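Long-range contacts in hypothetical protein (Pseudomonas aeruginosa, PDB 2H9F), which belongs to the PrpF family and probably isomerises methylaconitate, an unsaturated tricarboxylic acid: residues G189-D200 and F210-G218; I219-I229 and H275-A283. One frame throughout, in Å; residues are numbered along the deposited sequence.

Interaction 1 (G189-D200 and F210-G218)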
# COMPACT_ATOMS: atom_id res chain seq x y z
N GLY A 189 5.75 30.71 -12.57
CA GLY A 189 4.97 31.88 -12.08
C GLY A 189 4.84 32.99 -13.14
O GLY A 189 4.97 32.72 -14.34
N GLY A 190 4.61 34.23 -12.72
CA GLY A 190 4.38 35.34 -13.67
C GLY A 190 2.90 35.52 -14.03
O GLY A 190 2.01 34.91 -13.41
N ALA A 191 2.65 36.34 -15.05
CA ALA A 191 1.30 36.83 -15.35
C ALA A 191 0.32 35.69 -15.61
O ALA A 191 0.70 34.65 -16.13
CB ALA A 191 1.33 37.80 -16.56
N ILE A 192 -0.93 35.90 -15.23
CA ILE A 192 -1.99 34.96 -15.51
C ILE A 192 -2.14 34.80 -17.03
O ILE A 192 -2.37 33.72 -17.52
CB ILE A 192 -3.32 35.42 -14.84
CG1 ILE A 192 -3.14 35.51 -13.31
CG2 ILE A 192 -4.48 34.49 -15.14
CD1 ILE A 192 -2.70 34.19 -12.65
N PHE A 193 -1.97 35.90 -17.77
CA PHE A 193 -2.09 35.92 -19.23
C PHE A 193 -0.79 36.42 -19.80
O PHE A 193 -0.60 37.62 -19.96
CB PHE A 193 -3.24 36.81 -19.65
CG PHE A 193 -4.58 36.26 -19.24
CD1 PHE A 193 -5.09 35.16 -19.87
CD2 PHE A 193 -5.29 36.84 -18.19
CE1 PHE A 193 -6.32 34.63 -19.48
CE2 PHE A 193 -6.49 36.31 -17.79
CZ PHE A 193 -7.00 35.21 -18.44
N PRO A 194 0.13 35.49 -20.08
CA PRO A 194 1.45 35.93 -20.53
C PRO A 194 1.45 36.71 -21.83
O PRO A 194 2.36 37.50 -22.04
CB PRO A 194 2.23 34.63 -20.67
CG PRO A 194 1.21 33.56 -20.76
CD PRO A 194 0.04 34.03 -19.95
N THR A 195 0.45 36.52 -22.69
CA THR A 195 0.41 37.35 -23.91
C THR A 195 -0.19 38.72 -23.63
O THR A 195 -0.11 39.59 -24.46
CB THR A 195 -0.41 36.71 -25.02
OG1 THR A 195 -1.78 36.69 -24.64
CG2 THR A 195 0.08 35.29 -25.27
N GLY A 196 -0.80 38.90 -22.46
CA GLY A 196 -1.54 40.12 -22.17
C GLY A 196 -2.96 40.14 -22.72
O GLY A 196 -3.65 41.14 -22.59
N ASN A 197 -3.42 39.05 -23.33
CA ASN A 197 -4.76 39.02 -23.91
C ASN A 197 -5.52 37.83 -23.41
O ASN A 197 -4.92 36.78 -23.18
CB ASN A 197 -4.69 38.93 -25.43
CG ASN A 197 -3.92 40.06 -26.02
OD1 ASN A 197 -4.14 41.22 -25.68
ND2 ASN A 197 -3.00 39.73 -26.93
N LEU A 198 -6.84 38.00 -23.28
CA LEU A 198 -7.73 36.94 -22.85
C LEU A 198 -7.93 35.92 -23.93
O LEU A 198 -8.20 34.75 -23.64
CB LEU A 198 -9.09 37.53 -22.48
CG LEU A 198 -9.12 38.47 -21.27
CD1 LEU A 198 -10.56 38.95 -21.04
CD2 LEU A 198 -8.56 37.80 -20.01
N VAL A 199 -7.85 36.37 -25.17
CA VAL A 199 -7.92 35.51 -26.35
C VAL A 199 -6.95 36.02 -27.39
O VAL A 199 -6.84 37.23 -27.58
CB VAL A 199 -9.34 35.47 -26.94
CG1 VAL A 199 -9.41 34.48 -28.07
CG2 VAL A 199 -10.34 35.12 -25.86
N ASP A 200 -6.23 35.10 -28.03
CA ASP A 200 -5.23 35.44 -29.04
C ASP A 200 -5.54 34.68 -30.33
O ASP A 200 -6.35 33.72 -30.34
CB ASP A 200 -3.83 35.02 -28.56
CG ASP A 200 -3.25 35.94 -27.47
OD1 ASP A 200 -2.71 37.03 -27.80
OD2 ASP A 200 -3.28 35.52 -26.28
N PHE A 210 -5.93 29.76 -34.90
CA PHE A 210 -7.04 29.41 -34.04
C PHE A 210 -7.18 30.40 -32.91
O PHE A 210 -6.19 30.87 -32.40
CB PHE A 210 -6.80 28.03 -33.45
CG PHE A 210 -6.69 26.94 -34.48
CD1 PHE A 210 -7.71 26.71 -35.39
CD2 PHE A 210 -5.57 26.12 -34.53
CE1 PHE A 210 -7.61 25.70 -36.34
CE2 PHE A 210 -5.47 25.10 -35.49
CZ PHE A 210 -6.49 24.89 -36.38
N LYS A 211 -8.40 30.67 -32.47
CA LYS A 211 -8.59 31.41 -31.24
C LYS A 211 -8.03 30.59 -30.08
O LYS A 211 -8.14 29.37 -30.05
CB LYS A 211 -10.06 31.72 -30.99
CG LYS A 211 -10.73 32.63 -32.02
CD LYS A 211 -10.08 33.99 -32.08
CE LYS A 211 -10.71 34.89 -33.15
NZ LYS A 211 -9.95 36.17 -33.35
N ALA A 212 -7.37 31.24 -29.15
CA ALA A 212 -6.84 30.51 -28.02
C ALA A 212 -6.74 31.39 -26.78
O ALA A 212 -6.39 32.54 -26.88
CB ALA A 212 -5.47 29.90 -28.38
N THR A 213 -7.06 30.84 -25.61
CA THR A 213 -6.72 31.47 -24.34
C THR A 213 -5.55 30.71 -23.75
O THR A 213 -5.63 29.50 -23.52
CB THR A 213 -7.92 31.41 -23.39
OG1 THR A 213 -8.92 32.33 -23.85
CG2 THR A 213 -7.49 31.77 -21.93
N MSE A 214 -4.46 31.42 -23.51
CA MSE A 214 -3.25 30.90 -22.93
C MSE A 214 -3.16 31.52 -21.53
O MSE A 214 -3.00 32.73 -21.40
CB MSE A 214 -2.05 31.27 -23.80
CG MSE A 214 -1.98 30.44 -25.08
SE MSE A 214 -0.81 31.13 -26.40
CE MSE A 214 -2.04 32.50 -27.18
N ILE A 215 -3.34 30.69 -20.51
CA ILE A 215 -3.48 31.12 -19.14
C ILE A 215 -2.49 30.36 -18.23
O ILE A 215 -2.29 29.15 -18.35
CB ILE A 215 -4.97 30.95 -18.65
CG1 ILE A 215 -5.16 31.55 -17.25
CG2 ILE A 215 -5.40 29.52 -18.67
CD1 ILE A 215 -6.60 31.78 -16.83
N ASN A 216 -1.85 31.09 -17.34
CA ASN A 216 -0.98 30.51 -16.33
C ASN A 216 -1.71 30.57 -14.98
O ASN A 216 -1.63 31.55 -14.27
CB ASN A 216 0.35 31.27 -16.30
CG ASN A 216 1.35 30.64 -15.37
OD1 ASN A 216 1.19 29.49 -14.92
ND2 ASN A 216 2.40 31.40 -15.05
N ALA A 217 -2.47 29.52 -14.67
CA ALA A 217 -3.27 29.47 -13.45
C ALA A 217 -3.52 28.01 -13.19
O ALA A 217 -4.10 27.36 -14.03
CB ALA A 217 -4.61 30.19 -13.60
N GLY A 218 -3.03 27.50 -12.07
CA GLY A 218 -2.98 26.06 -11.83
C GLY A 218 -1.77 25.49 -12.54
O GLY A 218 -0.83 24.99 -11.89
O HOH W 1 2.78 33.36 -16.85
O HOH W 2 -2.01 35.04 -22.35
O HOH W 3 -4.56 34.25 -24.18

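Interaction 2 (I219-I229 and H275-A283). With SO4 (sulfate ion), chain F.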
# COMPACT_ATOMS: atom_id res chain seq x y z
N ILE A 219 -1.80 25.57 -13.86
CA ILE A 219 -0.72 25.11 -14.72
C ILE A 219 -0.85 25.91 -16.02
O ILE A 219 -1.95 26.26 -16.40
CB ILE A 219 -0.82 23.60 -14.96
CG1 ILE A 219 0.47 23.06 -15.57
CG2 ILE A 219 -2.00 23.24 -15.82
CD1 ILE A 219 0.70 21.56 -15.30
N PRO A 220 0.27 26.26 -16.67
CA PRO A 220 0.15 26.88 -17.99
C PRO A 220 -0.67 25.99 -18.93
O PRO A 220 -0.35 24.82 -19.09
CB PRO A 220 1.59 27.00 -18.45
CG PRO A 220 2.33 27.19 -17.16
CD PRO A 220 1.67 26.10 -16.31
N THR A 221 -1.77 26.53 -19.46
CA THR A 221 -2.67 25.82 -20.31
C THR A 221 -3.01 26.65 -21.55
O THR A 221 -3.26 27.86 -21.47
CB THR A 221 -3.99 25.45 -19.54
OG1 THR A 221 -3.67 24.87 -18.27
CG2 THR A 221 -4.85 24.48 -20.34
N VAL A 222 -2.98 25.98 -22.69
CA VAL A 222 -3.48 26.51 -23.94
C VAL A 222 -4.87 25.96 -24.19
O VAL A 222 -5.06 24.74 -24.35
CB VAL A 222 -2.58 26.11 -25.13
CG1 VAL A 222 -3.03 26.85 -26.36
CG2 VAL A 222 -1.10 26.44 -24.83
N PHE A 223 -5.87 26.85 -24.21
CA PHE A 223 -7.27 26.46 -24.49
C PHE A 223 -7.71 26.87 -25.89
O PHE A 223 -7.54 28.00 -26.27
CB PHE A 223 -8.29 27.13 -23.52
CG PHE A 223 -8.28 26.60 -22.10
CD1 PHE A 223 -8.91 25.42 -21.79
CD2 PHE A 223 -7.64 27.30 -21.08
CE1 PHE A 223 -8.93 24.96 -20.47
CE2 PHE A 223 -7.65 26.83 -19.77
CZ PHE A 223 -8.30 25.66 -19.48
N VAL A 224 -8.43 25.98 -26.59
CA VAL A 224 -8.98 26.30 -27.89
C VAL A 224 -10.41 25.83 -27.98
O VAL A 224 -10.81 25.05 -27.17
CB VAL A 224 -8.14 25.67 -29.03
CG1 VAL A 224 -6.70 26.28 -29.01
CG2 VAL A 224 -8.08 24.16 -28.91
N ASN A 225 -11.17 26.34 -28.94
CA ASN A 225 -12.53 25.94 -29.17
C ASN A 225 -12.55 24.67 -29.97
O ASN A 225 -12.02 24.62 -31.09
CB ASN A 225 -13.27 27.04 -29.95
CG ASN A 225 -13.64 28.24 -29.08
OD1 ASN A 225 -13.98 28.08 -27.89
ND2 ASN A 225 -13.59 29.44 -29.66
N ALA A 226 -13.19 23.66 -29.40
CA ALA A 226 -13.47 22.39 -30.07
C ALA A 226 -13.86 22.57 -31.53
O ALA A 226 -13.25 21.97 -32.43
CB ALA A 226 -14.54 21.64 -29.34
N GLU A 227 -14.86 23.40 -31.77
CA GLU A 227 -15.42 23.51 -33.12
C GLU A 227 -14.35 23.95 -34.12
O GLU A 227 -14.22 23.40 -35.21
CB GLU A 227 -16.59 24.48 -33.17
CG GLU A 227 -17.38 24.42 -34.50
CD GLU A 227 -18.52 25.47 -34.60
OE1 GLU A 227 -19.24 25.73 -33.59
OE2 GLU A 227 -18.71 26.03 -35.72
N GLU A 228 -13.57 24.95 -33.73
CA GLU A 228 -12.62 25.52 -34.65
C GLU A 228 -11.55 24.50 -35.06
O GLU A 228 -11.08 24.51 -36.19
CB GLU A 228 -11.99 26.79 -34.08
CG GLU A 228 -11.35 27.65 -35.15
CD GLU A 228 -10.74 28.94 -34.65
OE1 GLU A 228 -10.88 29.26 -33.43
OE2 GLU A 228 -10.12 29.64 -35.49
N ILE A 229 -11.14 23.64 -34.14
CA ILE A 229 -10.07 22.71 -34.45
C ILE A 229 -10.61 21.38 -34.93
O ILE A 229 -9.85 20.43 -35.07
CB ILE A 229 -9.14 22.47 -33.24
CG1 ILE A 229 -9.90 21.81 -32.09
CG2 ILE A 229 -8.48 23.79 -32.82
CD1 ILE A 229 -8.98 21.23 -31.06
N HIS A 275 5.45 18.31 -20.32
CA HIS A 275 4.52 18.44 -19.19
C HIS A 275 3.73 19.73 -19.21
O HIS A 275 2.58 19.73 -18.78
CB HIS A 275 5.24 18.34 -17.85
CG HIS A 275 5.81 16.98 -17.58
ND1 HIS A 275 5.08 15.97 -17.00
CD2 HIS A 275 7.04 16.48 -17.82
CE1 HIS A 275 5.84 14.89 -16.89
NE2 HIS A 275 7.03 15.17 -17.38
N THR A 276 4.34 20.82 -19.65
CA THR A 276 3.65 22.09 -19.75
C THR A 276 4.04 22.76 -21.06
O THR A 276 5.14 22.53 -21.55
CB THR A 276 4.02 23.05 -18.59
OG1 THR A 276 5.40 23.39 -18.64
CG2 THR A 276 3.71 22.43 -17.26
N PRO A 277 3.14 23.57 -21.64
CA PRO A 277 1.77 23.80 -21.17
C PRO A 277 0.92 22.59 -21.47
O PRO A 277 1.30 21.76 -22.28
CB PRO A 277 1.32 24.99 -22.01
CG PRO A 277 2.05 24.84 -23.27
CD PRO A 277 3.44 24.40 -22.81
N LYS A 278 -0.21 22.47 -20.80
CA LYS A 278 -1.24 21.52 -21.24
C LYS A 278 -2.03 22.11 -22.42
O LYS A 278 -1.92 23.31 -22.70
CB LYS A 278 -2.20 21.18 -20.10
CG LYS A 278 -1.48 20.64 -18.84
CD LYS A 278 -0.58 19.46 -19.14
CE LYS A 278 -0.13 18.67 -17.89
NZ LYS A 278 0.75 17.47 -18.27
N ILE A 279 -2.81 21.26 -23.09
CA ILE A 279 -3.60 21.65 -24.25
C ILE A 279 -4.99 21.08 -24.02
O ILE A 279 -5.13 19.90 -23.71
CB ILE A 279 -2.99 21.13 -25.61
CG1 ILE A 279 -3.91 21.37 -26.81
CG2 ILE A 279 -2.65 19.65 -25.58
CD1 ILE A 279 -4.08 22.83 -27.17
N ALA A 280 -6.01 21.93 -24.14
CA ALA A 280 -7.38 21.46 -23.92
C ALA A 280 -8.30 22.20 -24.87
O ALA A 280 -8.00 23.31 -25.31
CB ALA A 280 -7.81 21.72 -22.48
N PHE A 281 -9.42 21.57 -25.19
CA PHE A 281 -10.38 22.18 -26.04
C PHE A 281 -11.71 22.16 -25.32
O PHE A 281 -12.02 21.21 -24.61
CB PHE A 281 -10.49 21.53 -27.43
CG PHE A 281 -10.63 20.03 -27.45
CD1 PHE A 281 -9.54 19.21 -27.24
CD2 PHE A 281 -11.86 19.42 -27.79
CE1 PHE A 281 -9.66 17.81 -27.31
CE2 PHE A 281 -11.99 18.03 -27.85
CZ PHE A 281 -10.92 17.23 -27.62
N VAL A 282 -12.46 23.24 -25.55
CA VAL A 282 -13.72 23.53 -24.87
C VAL A 282 -14.89 23.69 -25.84
O VAL A 282 -14.71 24.01 -27.03
CB VAL A 282 -13.58 24.84 -24.01
CG1 VAL A 282 -12.44 24.69 -23.03
CG2 VAL A 282 -13.42 26.08 -24.87
N ALA A 283 -16.09 23.51 -25.31
CA ALA A 283 -17.29 23.66 -26.08
C ALA A 283 -18.47 23.98 -25.16
O ALA A 283 -18.48 23.65 -23.98
CB ALA A 283 -17.57 22.39 -26.88
S SO4 F . 2.37 17.34 -14.92
O1 SO4 F . 3.37 18.42 -14.78
O2 SO4 F . 2.47 16.33 -13.86
O3 SO4 F . 1.07 17.99 -14.73
O4 SO4 F . 2.51 16.72 -16.26
O HOH W 4 -16.46 24.52 -29.60

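Interaction 1 (G189-D200 and F210-G218)
Phe193 and Ile215 meet side by side where an irregular loop lies along strand 208-216; the segments form an antiparallel beta bridge at Asp200 and Ala212, the start of a hairpin, and Asn216 N donates to Ile192 O at 2.7 Å. Ile215 CD1 approaches Phe193 CZ to 3.8 Å. The phenyl ring has Ile192 CG2 over one face and Leu198 CD2 over the opposite one, both toward the rim, and Thr213 CG2 at its edge. With OG1 beside the backbone N (chi1 -72°) and CG2 anti to it, Thr213 sends its methyl to the ring and its hydroxyl to Leu198 O, OG1 donating over 2.5 Å nearly along the C=O axis. Between the two backbone links, the type I turn Phe193-Gly196 lifts the loop off the strand; one water accepts from Thr195 N beside Met214 O, another from Met214 N beside Asp200 OD2. Selenomethionine Met214 bends at chi3 (-81°) and crosses Asp200 at about a right angle, CE 3.4 Å from Asp200 CB. Arg260 and two loop residues fix the carboxylate: Thr195 OG1 donates to the syn lone pair of Asp200 OD2, and Asn197 ND2 meets Asp200 OD1 at 2.9 Å from above the carboxylate plane.

Interaction 2 (I219-I229 and H275-A283)
Pro220 O accepts from Lys278 N, the first rung of a parallel strand pair in which 220-225 and 278-283 run at 33°. Val222 N donates to Lys278 O almost straight (2.9 Å, 178°), Ala280 N to Val222 O, Val224 N to Ala280 O, Val282 N to Val224 O, and Ala226 N closes the ladder on Val282 O at 2.8 Å. Val222 and Val224 use both N and O on this neighbour, while Thr221 and Phe223 turn their backbone bonds to Ile215 and Thr213 of strand 208-216, and Ile279, Phe281 and Ala283 theirs to Leu308, Arg306 and Leu304 of strand 303-309. Val282 O takes a second donor, a water that also accepts from Glu227 N. Phe223 CD1 packs against Ala280 CB and Val282 CG1 on one face of the pair; on the other, Val222 CG2 lies beside Pro277 CG, and Ala226 CB meets the edge of the Phe281 ring at CD2 (3.8 Å). At the N-terminal end, Ile219 CD1 rests on Thr276 CG2. There a sulfate, probably from the crystallisation liquor, is gripped through O4 by His275 ND1, in the plane of the imidazole, and by Lys278 NZ, each at 2.8 Å. A bend at chi2 (-53°) turns the lysine chain back toward His275; NZ also bonds to Ser309 OG, and more weakly to His275 O. The inward N-H and C=O groups are thus paired between the two strands of a buried, largely apolar contact, and the histidine and lysine at its end form a site suited to an anion.

Overall arrangement
From the N terminus, the loop that follows strand 175-180 runs through 189-200 into the hairpin of strands 200-204 and 208-216, and the chain comes back beside itself, so interaction 1 closes a short loop with nine residues between its segments. Strand 220-225 follows after a short turn. Interaction 2 closes a longer excursion of 45 residues that includes helix 244-260 and ends on strand 278-283. The two contacts lie in series, neither nested nor crossed, with centres about 11 Å apart. Strands 208-216 and 220-225 join them as antiparallel neighbours, giving a local order of loop 189-200, 208-216, 220-225 and 278-283, with 303-309 beyond. Helix 244-260 touches side chains of both contacts.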